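Local coordinates for subclass B3 metallo-beta-lactamase (Sphingobium indicum, PDB 7LUU), which probably hydrolyses beta-lactam antibiotics at an active site that holds two zinc ions, at residues A194-M202 and P243-R254; C217-L226 and M255-A266. All coordinates share one frame; numbering follows the deposited sequence.

Interaction 1 (A194-M202 and P243-R254). With ZN (zinc ion), chain B.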
ATOM      1  N   ALA A 194      -1.583   6.796 -10.400  1.00 15.15           N
ATOM      2  CA  ALA A 194      -0.404   6.306  -9.649  1.00 15.05           C
ATOM      3  C   ALA A 194       0.501   7.493  -9.308  1.00 16.45           C
ATOM      4  O   ALA A 194       0.776   8.341 -10.177  1.00 16.75           O
ATOM      5  CB  ALA A 194       0.365   5.296 -10.539  1.00 14.60           C
ATOM      6  N   HIS A 195       0.977   7.562  -8.058  1.00 14.50           N
ATOM      7  CA  HIS A 195       1.929   8.607  -7.654  1.00 14.81           C
ATOM      8  C   HIS A 195       3.127   7.946  -7.014  1.00 14.51           C
ATOM      9  O   HIS A 195       2.990   7.305  -5.977  1.00 16.28           O
ATOM     10  CB  HIS A 195       1.324   9.600  -6.662  1.00 17.12           C
ATOM     11  CG  HIS A 195       0.026  10.157  -7.105  1.00 15.59           C
ATOM     12  ND1 HIS A 195      -0.092  11.291  -7.887  1.00 16.16           N
ATOM     13  CD2 HIS A 195      -1.234   9.701  -6.894  1.00 15.25           C
ATOM     14  CE1 HIS A 195      -1.377  11.540  -8.100  1.00 21.00           C
ATOM     15  NE2 HIS A 195      -2.097  10.593  -7.517  1.00 15.88           N
ATOM     16  N   ALA A 196       4.300   8.140  -7.587  1.00 14.86           N
ATOM     17  CA  ALA A 196       5.496   7.618  -6.909  1.00 17.29           C
ATOM     18  C   ALA A 196       5.671   8.326  -5.583  1.00 17.20           C
ATOM     19  O   ALA A 196       5.769   9.572  -5.549  1.00 15.90           O
ATOM     20  CB  ALA A 196       6.739   7.848  -7.773  1.00 15.37           C
ATOM     21  N   THR A 197       5.795   7.556  -4.468  1.00 16.07           N
ATOM     22  CA  THR A 197       5.990   8.208  -3.155  1.00 14.74           C
ATOM     23  C   THR A 197       7.114   7.456  -2.442  1.00 13.76           C
ATOM     24  O   THR A 197       6.890   6.719  -1.483  1.00 14.83           O
ATOM     25  CB  THR A 197       4.705   8.255  -2.312  1.00 13.57           C
ATOM     26  OG1 THR A 197       4.072   6.957  -2.318  1.00 14.56           O
ATOM     27  CG2 THR A 197       3.750   9.299  -2.903  1.00 14.14           C
ATOM     28  N   PRO A 198       8.327   7.557  -2.965  1.00 16.05           N
ATOM     29  CA  PRO A 198       9.457   6.770  -2.433  1.00 13.68           C
ATOM     30  C   PRO A 198       9.927   7.273  -1.083  1.00 14.13           C
ATOM     31  O   PRO A 198       9.616   8.391  -0.637  1.00 16.92           O
ATOM     32  CB  PRO A 198      10.558   6.970  -3.483  1.00 14.46           C
ATOM     33  CG  PRO A 198      10.199   8.324  -4.062  1.00 16.74           C
ATOM     34  CD  PRO A 198       8.724   8.374  -4.128  1.00 18.06           C
ATOM     35  N   GLY A 199      10.687   6.408  -0.410  1.00 14.68           N
ATOM     36  CA  GLY A 199      11.352   6.737   0.843  1.00 16.49           C
ATOM     37  C   GLY A 199      11.398   5.495   1.714  1.00 17.42           C
ATOM     38  O   GLY A 199      12.425   5.045   2.203  1.00 17.09           O
ATOM     39  N   HIS A 200      10.212   4.948   1.998  1.00 16.64           N
ATOM     40  CA  HIS A 200      10.197   3.699   2.758  1.00 16.87           C
ATOM     41  C   HIS A 200      10.885   2.607   1.959  1.00 17.63           C
ATOM     42  O   HIS A 200      11.700   1.821   2.500  1.00 16.15           O
ATOM     43  CB  HIS A 200       8.729   3.375   3.073  1.00 14.46           C
ATOM     44  CG  HIS A 200       8.540   2.101   3.834  1.00 13.85           C
ATOM     45  ND1 HIS A 200       8.828   1.982   5.182  1.00 15.04           N
ATOM     46  CD2 HIS A 200       8.114   0.882   3.417  1.00 13.70           C
ATOM     47  CE1 HIS A 200       8.591   0.728   5.564  1.00 17.27           C
ATOM     48  NE2 HIS A 200       8.139   0.055   4.519  1.00 14.51           N
ATOM     49  N   THR A 201      10.571   2.562   0.656  1.00 16.55           N
ATOM     50  CA  THR A 201      11.363   1.832  -0.347  1.00 16.81           C
ATOM     51  C   THR A 201      11.406   2.711  -1.578  1.00 15.29           C
ATOM     52  O   THR A 201      10.648   3.674  -1.697  1.00 15.69           O
ATOM     53  CB  THR A 201      10.756   0.477  -0.730  1.00 17.11           C
ATOM     54  OG1 THR A 201       9.546   0.662  -1.480  1.00 15.98           O
ATOM     55  CG2 THR A 201      10.435  -0.398   0.503  1.00 16.03           C
ATOM     56  N   MET A 202      12.264   2.346  -2.533  1.00 15.55           N
ATOM     57  CA  MET A 202      12.342   3.212  -3.718  1.00 16.91           C
ATOM     58  C   MET A 202      11.113   3.144  -4.627  1.00 17.22           C
ATOM     59  O   MET A 202      10.834   4.120  -5.345  1.00 19.64           O
ATOM     60  CB  MET A 202      13.600   2.886  -4.518  1.00 21.41           C
ATOM     61  CG  MET A 202      14.888   3.520  -3.952  1.00 21.12           C
ATOM     62  SD  MET A 202      14.854   5.295  -3.701  1.00 22.77           S
ATOM     63  CE  MET A 202      14.635   5.865  -5.418  1.00 24.44           C
ATOM     64  N   PRO A 243      19.222   8.672  -2.909  1.00 20.13           N
ATOM     65  CA  PRO A 243      17.938   8.484  -3.635  1.00 20.48           C
ATOM     66  C   PRO A 243      16.772   8.263  -2.720  1.00 19.47           C
ATOM     67  O   PRO A 243      15.662   8.714  -3.065  1.00 21.00           O
ATOM     68  CB  PRO A 243      18.202   7.279  -4.541  1.00 19.97           C
ATOM     69  CG  PRO A 243      19.732   7.341  -4.767  1.00 21.66           C
ATOM     70  CD  PRO A 243      20.266   7.773  -3.407  1.00 20.85           C
ATOM     71  N   ILE A 244      16.984   7.576  -1.586  1.00 16.12           N
ATOM     72  CA  ILE A 244      15.899   7.332  -0.617  1.00 15.54           C
ATOM     73  C   ILE A 244      15.494   8.646   0.064  1.00 17.08           C
ATOM     74  O   ILE A 244      14.304   8.941   0.220  1.00 18.59           O
ATOM     75  CB  ILE A 244      16.353   6.256   0.406  1.00 15.88           C
ATOM     76  CG1 ILE A 244      16.262   4.834  -0.159  1.00 18.16           C
ATOM     77  CG2 ILE A 244      15.608   6.344   1.769  1.00 16.69           C
ATOM     78  CD1 ILE A 244      14.799   4.304  -0.326  1.00 18.07           C
ATOM     79  N   VAL A 245      16.479   9.452   0.486  1.00 16.78           N
ATOM     80  CA  VAL A 245      16.189  10.705   1.171  1.00 19.42           C
ATOM     81  C   VAL A 245      15.584  11.734   0.211  1.00 18.00           C
ATOM     82  O   VAL A 245      14.608  12.406   0.550  1.00 20.03           O
ATOM     83  CB  VAL A 245      17.460  11.237   1.835  1.00 20.59           C
ATOM     84  CG1 VAL A 245      17.186  12.653   2.343  1.00 25.25           C
ATOM     85  CG2 VAL A 245      17.811  10.269   3.014  1.00 23.09           C
ATOM     86  N   LYS A 246      16.152  11.877  -0.991  1.00 20.14           N
ATOM     87  CA  LYS A 246      15.517  12.743  -1.986  1.00 19.67           C
ATOM     88  C   LYS A 246      14.134  12.213  -2.319  1.00 21.98           C
ATOM     89  O   LYS A 246      13.225  12.991  -2.654  1.00 21.68           O
ATOM     90  CB  LYS A 246      16.379  12.776  -3.244  1.00 26.22           C
ATOM     91  CG  LYS A 246      17.671  13.605  -3.056  1.00 34.86           C
ATOM     92  CD  LYS A 246      17.436  14.750  -2.060  1.00 52.14           C
ATOM     93  CE  LYS A 246      18.679  15.590  -1.657  1.00 60.35           C
ATOM     94  NZ  LYS A 246      18.403  17.078  -1.735  1.00 57.83           N
ATOM     95  N   GLY A 247      13.986  10.884  -2.240  1.00 18.69           N
ATOM     96  CA  GLY A 247      12.674  10.273  -2.456  1.00 20.57           C
ATOM     97  C   GLY A 247      11.651  10.744  -1.445  1.00 17.24           C
ATOM     98  O   GLY A 247      10.547  11.186  -1.813  1.00 18.06           O
ATOM     99  N   PHE A 248      12.043  10.772  -0.161  1.00 16.13           N
ATOM    100  CA  PHE A 248      11.123  11.281   0.853  1.00 18.00           C
ATOM    101  C   PHE A 248      10.727  12.728   0.564  1.00 19.20           C
ATOM    102  O   PHE A 248       9.543  13.090   0.724  1.00 19.04           O
ATOM    103  CB  PHE A 248      11.756  11.214   2.248  1.00 18.09           C
ATOM    104  CG  PHE A 248      11.514   9.901   2.981  1.00 18.86           C
ATOM    105  CD1 PHE A 248      10.235   9.487   3.317  1.00 20.84           C
ATOM    106  CD2 PHE A 248      12.609   9.048   3.296  1.00 17.73           C
ATOM    107  CE1 PHE A 248      10.020   8.240   3.992  1.00 22.32           C
ATOM    108  CE2 PHE A 248      12.387   7.809   3.910  1.00 17.89           C
ATOM    109  CZ  PHE A 248      11.137   7.449   4.290  1.00 19.56           C
ATOM    110  N   GLU A 249      11.688  13.553   0.139  1.00 18.59           N
ATOM    111  CA  GLU A 249      11.362  14.954  -0.116  1.00 19.15           C
ATOM    112  C   GLU A 249      10.339  15.057  -1.236  1.00 22.39           C
ATOM    113  O   GLU A 249       9.382  15.835  -1.135  1.00 19.49           O
ATOM    114  CB  GLU A 249      12.633  15.740  -0.450  1.00 24.55           C
ATOM    115  CG  GLU A 249      13.617  15.742   0.700  1.00 38.23           C
ATOM    116  CD  GLU A 249      15.050  16.206   0.321  1.00 57.51           C
ATOM    117  OE1 GLU A 249      15.323  16.573  -0.852  1.00 54.72           O
ATOM    118  OE2 GLU A 249      15.900  16.206   1.242  1.00 64.59           O
ATOM    119  N   ALA A 250      10.485  14.226  -2.286  1.00 19.72           N
ATOM    120  CA  ALA A 250       9.516  14.261  -3.386  1.00 19.39           C
ATOM    121  C   ALA A 250       8.154  13.776  -2.924  1.00 18.56           C
ATOM    122  O   ALA A 250       7.114  14.335  -3.305  1.00 19.54           O
ATOM    123  CB  ALA A 250      10.000  13.369  -4.529  1.00 20.61           C
ATOM    124  N   SER A 251       8.149  12.783  -2.044  1.00 16.92           N
ATOM    125  CA  SER A 251       6.893  12.284  -1.494  1.00 16.79           C
ATOM    126  C   SER A 251       6.163  13.359  -0.695  1.00 16.95           C
ATOM    127  O   SER A 251       4.927  13.446  -0.766  1.00 17.01           O
ATOM    128  CB  SER A 251       7.164  11.098  -0.590  1.00 17.05           C
ATOM    129  OG  SER A 251       7.575   9.995  -1.388  1.00 15.73           O
ATOM    130  N   TYR A 252       6.893  14.137   0.105  1.00 17.49           N
ATOM    131  CA  TYR A 252       6.231  15.162   0.904  1.00 18.26           C
ATOM    132  C   TYR A 252       5.604  16.207  -0.001  1.00 19.02           C
ATOM    133  O   TYR A 252       4.484  16.667   0.260  1.00 21.19           O
ATOM    134  CB  TYR A 252       7.225  15.807   1.873  1.00 19.14           C
ATOM    135  CG  TYR A 252       7.876  14.829   2.787  1.00 18.60           C
ATOM    136  CD1 TYR A 252       7.221  13.670   3.160  1.00 17.77           C
ATOM    137  CD2 TYR A 252       9.180  15.084   3.275  1.00 22.01           C
ATOM    138  CE1 TYR A 252       7.834  12.748   3.999  1.00 18.24           C
ATOM    139  CE2 TYR A 252       9.808  14.186   4.142  1.00 20.60           C
ATOM    140  CZ  TYR A 252       9.109  13.018   4.519  1.00 18.64           C
ATOM    141  OH  TYR A 252       9.752  12.129   5.367  1.00 20.22           O
ATOM    142  N   ARG A 253       6.304  16.564  -1.089  1.00 20.57           N
ATOM    143  CA  ARG A 253       5.774  17.539  -2.048  1.00 20.51           C
ATOM    144  C   ARG A 253       4.535  16.986  -2.748  1.00 20.02           C
ATOM    145  O   ARG A 253       3.513  17.694  -2.863  1.00 20.65           O
ATOM    146  CB  ARG A 253       6.826  17.922  -3.105  1.00 21.40           C
ATOM    147  CG  ARG A 253       8.059  18.698  -2.553  1.00 25.83           C
ATOM    148  CD  ARG A 253       8.998  19.280  -3.673  1.00 31.47           C
ATOM    149  NE  ARG A 253       9.684  18.263  -4.472  1.00 37.05           N
ATOM    150  CZ  ARG A 253      10.869  17.721  -4.151  1.00 28.81           C
ATOM    151  NH1 ARG A 253      11.505  18.093  -3.046  1.00 42.77           N
ATOM    152  NH2 ARG A 253      11.409  16.822  -4.928  1.00 32.39           N
ATOM    153  N   ARG A 254       4.576  15.700  -3.114  1.00 19.04           N
ATOM    154  CA  ARG A 254       3.425  15.056  -3.748  1.00 19.57           C
ATOM    155  C   ARG A 254       2.254  15.037  -2.792  1.00 20.48           C
ATOM    156  O   ARG A 254       1.119  15.403  -3.153  1.00 21.78           O
ATOM    157  CB  ARG A 254       3.768  13.627  -4.184  1.00 20.96           C
ATOM    158  CG  ARG A 254       2.542  12.808  -4.629  1.00 18.35           C
ATOM    159  CD  ARG A 254       1.926  13.478  -5.882  1.00 19.23           C
ATOM    160  NE  ARG A 254       2.975  13.667  -6.887  1.00 22.87           N
ATOM    161  CZ  ARG A 254       3.087  14.733  -7.681  1.00 25.41           C
ATOM    162  NH1 ARG A 254       2.194  15.727  -7.621  1.00 27.40           N
ATOM    163  NH2 ARG A 254       4.112  14.838  -8.524  1.00 33.29           N
TER
HETATM  164 ZN    ZN B 301       7.394  -1.798   4.319  1.00 17.46          ZN
HETATM  165  O   HOH W   1       4.742  11.467  -7.314  1.00 23.30           O
HETATM  166  O   HOH W   2       6.277  -2.712   5.604  1.00 19.96           O
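T197, P198 and G199 run close along one side of helix 243-254, just after strand 190-196 ends. T197 CA comes within 4.5 Å of S251 CA, and G199 CA stays equally near F248 CA, while P198 lies against the bare backbone of G247. G199 has a positive phi of 147°, a backbone shape that suits glycine. With no side chain in between, G199 CA sits over the middle of the F248 ring, 3.4 Å from its centroid, in a CH-pi contact. S251 OG is modelled as donating to P198 O, but it sits too close to T197 C, so that bond is doubtful. Further along, the M202 chain folds back at chi2 and chi3: SD rests 3.5 Å from I244 CD1, and CE ends 3.9 Å from P243 CB. At the other end, R254 bends likewise and crosses H195 at about a right angle, with R254 CD 3.6 Å from H195 ND1 and the guanidinium plane turned 35° from the ring. H195 NE2 is hydrogen-bonded to S208 OG. R254 NE gives its proton to a water lying in the guanidinium plane, 2.9 Å away, and that water donates in turn to A196 O. The H200 side chain leaves its backbone pointing away from the helix; with CG anti to the backbone N (chi1 179°), its ring reaches the metal, NE2 lying 2.0 Å from zinc. N227 O accepts from ND1 and helps fix the ring's rotation. E122 and H124 are the other protein ligands of this zinc, in the dinuclear site of a metallo-beta-lactamase fold.

Interaction 2 (C217-L226 and M255-A266)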
ATOM      1  N   CYS A 217     -18.675  14.018  -5.193  1.00 22.64           N
ATOM      2  CA  CYS A 217     -17.511  13.167  -5.332  1.00 21.22           C
ATOM      3  C   CYS A 217     -16.486  13.558  -4.287  1.00 23.24           C
ATOM      4  O   CYS A 217     -16.394  14.720  -3.887  1.00 24.86           O
ATOM      5  CB  CYS A 217     -16.825  13.260  -6.674  1.00 32.99           C
ATOM      6  SG  CYS A 217     -17.984  12.798  -8.081  1.00 36.29           S
ATOM      7  N   LYS A 218     -15.732  12.561  -3.846  1.00 21.10           N
ATOM      8  CA  LYS A 218     -14.635  12.793  -2.901  1.00 19.40           C
ATOM      9  C   LYS A 218     -13.371  12.206  -3.483  1.00 19.87           C
ATOM     10  O   LYS A 218     -13.392  11.098  -4.033  1.00 20.09           O
ATOM     11  CB  LYS A 218     -14.840  12.142  -1.550  1.00 20.67           C
ATOM     12  CG  LYS A 218     -15.971  12.809  -0.756  1.00 22.31           C
ATOM     13  CD  LYS A 218     -15.994  12.158   0.673  1.00 23.63           C
ATOM     14  CE  LYS A 218     -17.197  12.568   1.505  1.00 33.41           C
ATOM     15  NZ  LYS A 218     -16.919  13.981   1.904  1.00 39.50           N
ATOM     16  N   ALA A 219     -12.282  12.921  -3.326  1.00 17.49           N
ATOM     17  CA  ALA A 219     -10.970  12.473  -3.752  1.00 16.61           C
ATOM     18  C   ALA A 219     -10.350  11.588  -2.678  1.00 19.53           C
ATOM     19  O   ALA A 219     -10.082  12.068  -1.556  1.00 17.48           O
ATOM     20  CB  ALA A 219     -10.081  13.687  -3.979  1.00 20.04           C
ATOM     21  N   ILE A 220     -10.160  10.294  -2.983  1.00 15.02           N
ATOM     22  CA  ILE A 220      -9.605   9.357  -2.006  1.00 14.31           C
ATOM     23  C   ILE A 220      -8.126   9.140  -2.340  1.00 15.41           C
ATOM     24  O   ILE A 220      -7.729   8.987  -3.518  1.00 14.67           O
ATOM     25  CB  ILE A 220     -10.355   8.007  -2.051  1.00 15.57           C
ATOM     26  CG1 ILE A 220     -11.862   8.263  -1.741  1.00 18.12           C
ATOM     27  CG2 ILE A 220      -9.773   7.062  -1.048  1.00 16.25           C
ATOM     28  CD1 ILE A 220     -12.659   6.888  -1.733  1.00 20.80           C
ATOM     29  N   VAL A 221      -7.295   9.061  -1.297  1.00 13.27           N
ATOM     30  CA  VAL A 221      -5.891   8.745  -1.455  1.00 12.73           C
ATOM     31  C   VAL A 221      -5.603   7.505  -0.619  1.00 13.49           C
ATOM     32  O   VAL A 221      -5.834   7.530   0.589  1.00 14.61           O
ATOM     33  CB  VAL A 221      -5.020   9.903  -0.943  1.00 14.04           C
ATOM     34  CG1 VAL A 221      -3.513   9.531  -1.000  1.00 13.56           C
ATOM     35  CG2 VAL A 221      -5.276  11.115  -1.853  1.00 14.84           C
ATOM     36  N   PHE A 222      -5.012   6.462  -1.243  1.00 12.80           N
ATOM     37  CA  PHE A 222      -4.515   5.305  -0.501  1.00 11.85           C
ATOM     38  C   PHE A 222      -3.017   5.480  -0.478  1.00 11.85           C
ATOM     39  O   PHE A 222      -2.351   5.292  -1.519  1.00 13.84           O
ATOM     40  CB  PHE A 222      -4.948   4.006  -1.190  1.00 11.69           C
ATOM     41  CG  PHE A 222      -4.670   2.742  -0.343  1.00 11.64           C
ATOM     42  CD1 PHE A 222      -3.375   2.420   0.006  1.00 12.44           C
ATOM     43  CD2 PHE A 222      -5.733   1.947   0.151  1.00 12.50           C
ATOM     44  CE1 PHE A 222      -3.107   1.278   0.720  1.00 11.66           C
ATOM     45  CE2 PHE A 222      -5.468   0.783   0.859  1.00 14.43           C
ATOM     46  CZ  PHE A 222      -4.161   0.447   1.160  1.00 13.85           C
ATOM     47  N   ALA A 223      -2.495   5.924   0.676  1.00 12.96           N
ATOM     48  CA  ALA A 223      -1.082   6.355   0.798  1.00 12.25           C
ATOM     49  C   ALA A 223      -0.200   5.189   1.162  1.00 12.76           C
ATOM     50  O   ALA A 223      -0.533   4.403   2.053  1.00 13.94           O
ATOM     51  CB  ALA A 223      -0.956   7.440   1.901  1.00 15.12           C
ATOM     52  N   SER A 224       0.917   5.034   0.431  1.00 13.65           N
ATOM     53  CA  SER A 224       1.933   4.106   0.905  1.00 13.68           C
ATOM     54  C   SER A 224       2.509   4.592   2.219  1.00 12.11           C
ATOM     55  O   SER A 224       2.416   5.786   2.571  1.00 15.73           O
ATOM     56  CB  SER A 224       3.091   3.971  -0.091  1.00 13.71           C
ATOM     57  OG  SER A 224       3.881   5.194  -0.061  1.00 15.89           O
ATOM     58  N   SER A 225       3.007   3.626   3.001  1.00 12.54           N
ATOM     59  CA  SER A 225       3.833   4.007   4.142  1.00 12.98           C
ATOM     60  C   SER A 225       4.886   5.010   3.729  1.00 14.04           C
ATOM     61  O   SER A 225       5.535   4.858   2.698  1.00 15.92           O
ATOM     62  CB  SER A 225       4.487   2.775   4.721  1.00 12.38           C
ATOM     63  OG  SER A 225       5.341   3.162   5.820  1.00 16.56           O
ATOM     64  N   LEU A 226       5.081   6.030   4.587  1.00 12.35           N
ATOM     65  CA  LEU A 226       6.220   6.937   4.529  1.00 13.22           C
ATOM     66  C   LEU A 226       7.088   6.775   5.776  1.00 13.06           C
ATOM     67  O   LEU A 226       7.728   7.732   6.201  1.00 16.15           O
ATOM     68  CB  LEU A 226       5.731   8.391   4.389  1.00 13.91           C
ATOM     69  CG  LEU A 226       4.958   8.730   3.084  1.00 16.41           C
ATOM     70  CD1 LEU A 226       4.412  10.188   3.117  1.00 16.02           C
ATOM     71  CD2 LEU A 226       5.820   8.509   1.816  1.00 19.07           C
ATOM     72  N   MET A 255       2.493  14.552  -1.565  1.00 17.95           N
ATOM     73  CA  MET A 255       1.385  14.411  -0.619  1.00 17.92           C
ATOM     74  C   MET A 255       0.792  15.771  -0.220  1.00 23.34           C
ATOM     75  O   MET A 255      -0.403  15.864   0.051  1.00 26.83           O
ATOM     76  CB  MET A 255       1.880  13.646   0.621  1.00 19.39           C
ATOM     77  CG  MET A 255       2.140  12.199   0.313  1.00 25.79           C
ATOM     78  SD  MET A 255       0.670  11.226  -0.201  1.00 31.61           S
ATOM     79  CE  MET A 255      -0.216  11.314   1.293  1.00 30.89           C
ATOM     80  N   GLY A 256       1.578  16.835  -0.257  1.00 24.59           N
ATOM     81  CA  GLY A 256       1.038  18.176  -0.067  1.00 30.91           C
ATOM     82  C   GLY A 256       0.232  18.697  -1.246  1.00 33.17           C
ATOM     83  O   GLY A 256      -0.654  19.539  -1.043  1.00 34.64           O
ATOM     84  N   ALA A 257       0.500  18.217  -2.459  1.00 28.60           N
ATOM     85  CA  ALA A 257      -0.207  18.637  -3.669  1.00 31.25           C
ATOM     86  C   ALA A 257      -1.513  17.883  -3.922  1.00 31.20           C
ATOM     87  O   ALA A 257      -2.372  18.384  -4.661  1.00 28.73           O
ATOM     88  CB  ALA A 257       0.677  18.459  -4.910  1.00 35.80           C
ATOM     89  N   LEU A 258      -1.678  16.676  -3.378  1.00 21.98           N
ATOM     90  CA  LEU A 258      -2.828  15.874  -3.733  1.00 21.46           C
ATOM     91  C   LEU A 258      -4.108  16.481  -3.221  1.00 23.11           C
ATOM     92  O   LEU A 258      -4.173  16.980  -2.095  1.00 25.29           O
ATOM     93  CB  LEU A 258      -2.707  14.471  -3.123  1.00 19.59           C
ATOM     94  CG  LEU A 258      -1.812  13.509  -3.827  1.00 24.01           C
ATOM     95  CD1 LEU A 258      -1.604  12.258  -2.977  1.00 23.14           C
ATOM     96  CD2 LEU A 258      -2.359  13.215  -5.246  1.00 27.43           C
ATOM     97  N   LYS A 259      -5.150  16.362  -4.036  1.00 21.67           N
ATOM     98  CA  LYS A 259      -6.502  16.558  -3.552  1.00 19.15           C
ATOM     99  C   LYS A 259      -6.813  15.306  -2.737  1.00 21.74           C
ATOM    100  O   LYS A 259      -6.631  14.165  -3.204  1.00 25.72           O
ATOM    101  CB  LYS A 259      -7.485  16.702  -4.720  1.00 24.66           C
ATOM    102  CG  LYS A 259      -8.883  17.107  -4.325  1.00 25.22           C
ATOM    103  CD  LYS A 259      -8.815  18.489  -3.742  1.00 27.95           C
ATOM    104  CE  LYS A 259     -10.161  19.140  -3.529  1.00 35.53           C
ATOM    105  NZ  LYS A 259      -9.913  20.535  -3.026  1.00 35.69           N
ATOM    106  N   CYS A 260      -7.285  15.540  -1.549  1.00 19.77           N
ATOM    107  CA  CYS A 260      -7.245  14.488  -0.544  1.00 19.11           C
ATOM    108  C   CYS A 260      -8.371  14.769   0.435  1.00 20.63           C
ATOM    109  O   CYS A 260      -8.197  15.369   1.522  1.00 24.91           O
ATOM    110  CB  CYS A 260      -5.882  14.547   0.133  1.00 17.48           C
ATOM    111  SG  CYS A 260      -5.727  13.440   1.584  1.00 22.80           S
ATOM    112  N   ASP A 261      -9.578  14.364   0.034  1.00 15.75           N
ATOM    113  CA  ASP A 261     -10.711  14.452   0.925  1.00 17.12           C
ATOM    114  C   ASP A 261     -10.741  13.289   1.911  1.00 15.55           C
ATOM    115  O   ASP A 261     -11.337  13.390   3.005  1.00 16.02           O
ATOM    116  CB  ASP A 261     -11.982  14.396   0.109  1.00 18.96           C
ATOM    117  CG  ASP A 261     -12.187  15.636  -0.734  1.00 23.28           C
ATOM    118  OD1 ASP A 261     -12.045  16.771  -0.191  1.00 21.71           O
ATOM    119  OD2 ASP A 261     -12.396  15.449  -1.974  1.00 21.15           O
ATOM    120  N   ILE A 262     -10.181  12.140   1.499  1.00 15.15           N
ATOM    121  CA  ILE A 262     -10.168  10.967   2.340  1.00 14.18           C
ATOM    122  C   ILE A 262      -8.766  10.390   2.229  1.00 15.52           C
ATOM    123  O   ILE A 262      -8.266  10.236   1.106  1.00 14.46           O
ATOM    124  CB  ILE A 262     -11.213   9.946   1.884  1.00 14.46           C
ATOM    125  CG1 ILE A 262     -12.593  10.469   2.236  1.00 16.85           C
ATOM    126  CG2 ILE A 262     -10.974   8.534   2.601  1.00 17.50           C
ATOM    127  CD1 ILE A 262     -13.707   9.531   1.650  1.00 17.19           C
ATOM    128  N   LEU A 263      -8.151  10.060   3.381  1.00 13.40           N
ATOM    129  CA  LEU A 263      -6.812   9.447   3.412  1.00 13.53           C
ATOM    130  C   LEU A 263      -6.930   8.067   4.027  1.00 12.75           C
ATOM    131  O   LEU A 263      -7.397   7.923   5.174  1.00 12.72           O
ATOM    132  CB  LEU A 263      -5.865  10.329   4.270  1.00 13.15           C
ATOM    133  CG  LEU A 263      -4.529   9.627   4.591  1.00 14.16           C
ATOM    134  CD1 LEU A 263      -3.712   9.336   3.305  1.00 18.55           C
ATOM    135  CD2 LEU A 263      -3.750  10.454   5.582  1.00 15.33           C
ATOM    136  N   ILE A 264      -6.545   7.046   3.268  1.00 12.57           N
ATOM    137  CA  ILE A 264      -6.401   5.676   3.801  1.00 13.64           C
ATOM    138  C   ILE A 264      -4.915   5.407   3.856  1.00 14.37           C
ATOM    139  O   ILE A 264      -4.263   5.459   2.818  1.00 16.47           O
ATOM    140  CB  ILE A 264      -7.072   4.640   2.888  1.00 12.69           C
ATOM    141  CG1 ILE A 264      -8.581   4.883   2.789  1.00 13.53           C
ATOM    142  CG2 ILE A 264      -6.800   3.198   3.448  1.00 14.78           C
ATOM    143  CD1 ILE A 264      -9.210   4.202   1.556  1.00 14.13           C
ATOM    144  N   SER A 265      -4.367   5.139   5.053  1.00 12.32           N
ATOM    145  CA  SER A 265      -2.912   4.865   5.195  1.00 11.97           C
ATOM    146  C   SER A 265      -2.680   3.345   5.175  1.00 12.97           C
ATOM    147  O   SER A 265      -3.393   2.618   5.851  1.00 13.85           O
ATOM    148  CB  SER A 265      -2.467   5.455   6.565  1.00 15.19           C
ATOM    149  OG  SER A 265      -1.167   5.002   6.883  1.00 21.68           O
ATOM    150  N   ALA A 266      -1.667   2.864   4.437  1.00 12.25           N
ATOM    151  CA  ALA A 266      -1.367   1.412   4.409  1.00 14.05           C
ATOM    152  C   ALA A 266      -1.324   0.780   5.817  1.00 14.57           C
ATOM    153  O   ALA A 266      -1.936  -0.265   6.053  1.00 14.41           O
ATOM    154  CB  ALA A 266      -0.028   1.178   3.727  1.00 11.89           C
TER
HETATM  155  O   HOH W   3      -7.787  11.722  -4.931  1.00 26.66           O
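D261 grips A219 twice, where strands 217-223 and 262-265 start to run side by side. Its carboxylate OD2 takes the A219 N-H through the anti lone pair, 2.9 Å away and almost straight at 175°. In return D261 N donates in the carbonyl plane to A219 O at 2.8 Å, and I262 N uses that same oxygen. Beyond this the pairing is regular and parallel, V221 N to I262 O, I264 N to V221 O, A223 N to I264 O, with the two strand axes 18° apart. This is a beta-alpha-beta unit: strand 216-223, helix 242-257, then strand 262-265 beside the first. I262 points to the I220 and F222 side of the sheet. I262 CB stands 4.0 Å from I220 CG1, and I262 CG2 4.1 Å from I220 CG2, side by side and pointing the same way. I262 CG1, anti to the carbonyl carbon at chi1 -72°, comes near K218 CD, and at the tip I262 CD1 reaches K218 CD at 3.6 Å and also touches I220 CG1, crossing the lysine at about a right angle. On the other side of the sheet, V221 CG1 meets L258 CD1 at 3.9 Å. A223 CB packs on L263 CD1 at 3.6 Å and also touches M255 CE, from the last turn of the helix. The side chain of A266 lies beside H127, a ligand of the second zinc.

From the N terminus, segment 194-202 comes first, leaving strand 190-196 for the loop that carries a zinc ligand. The chain then passes through strand 205-213 and segment 217-226 before helix 242-257 returns to close interaction 1 over 40 intervening residues. Continuing through the end of that helix, segment 255-266 closes interaction 2 over 28 residues. The two closures therefore cross, and one helix serves both. Where they meet, T197 OG1 lies 2.9 Å from S224 OG, probably hydrogen-bonded, and F248 CE1 packs 3.2 Å from L226 O. Together they tie the six-stranded sheet to its helix next to the zinc loop.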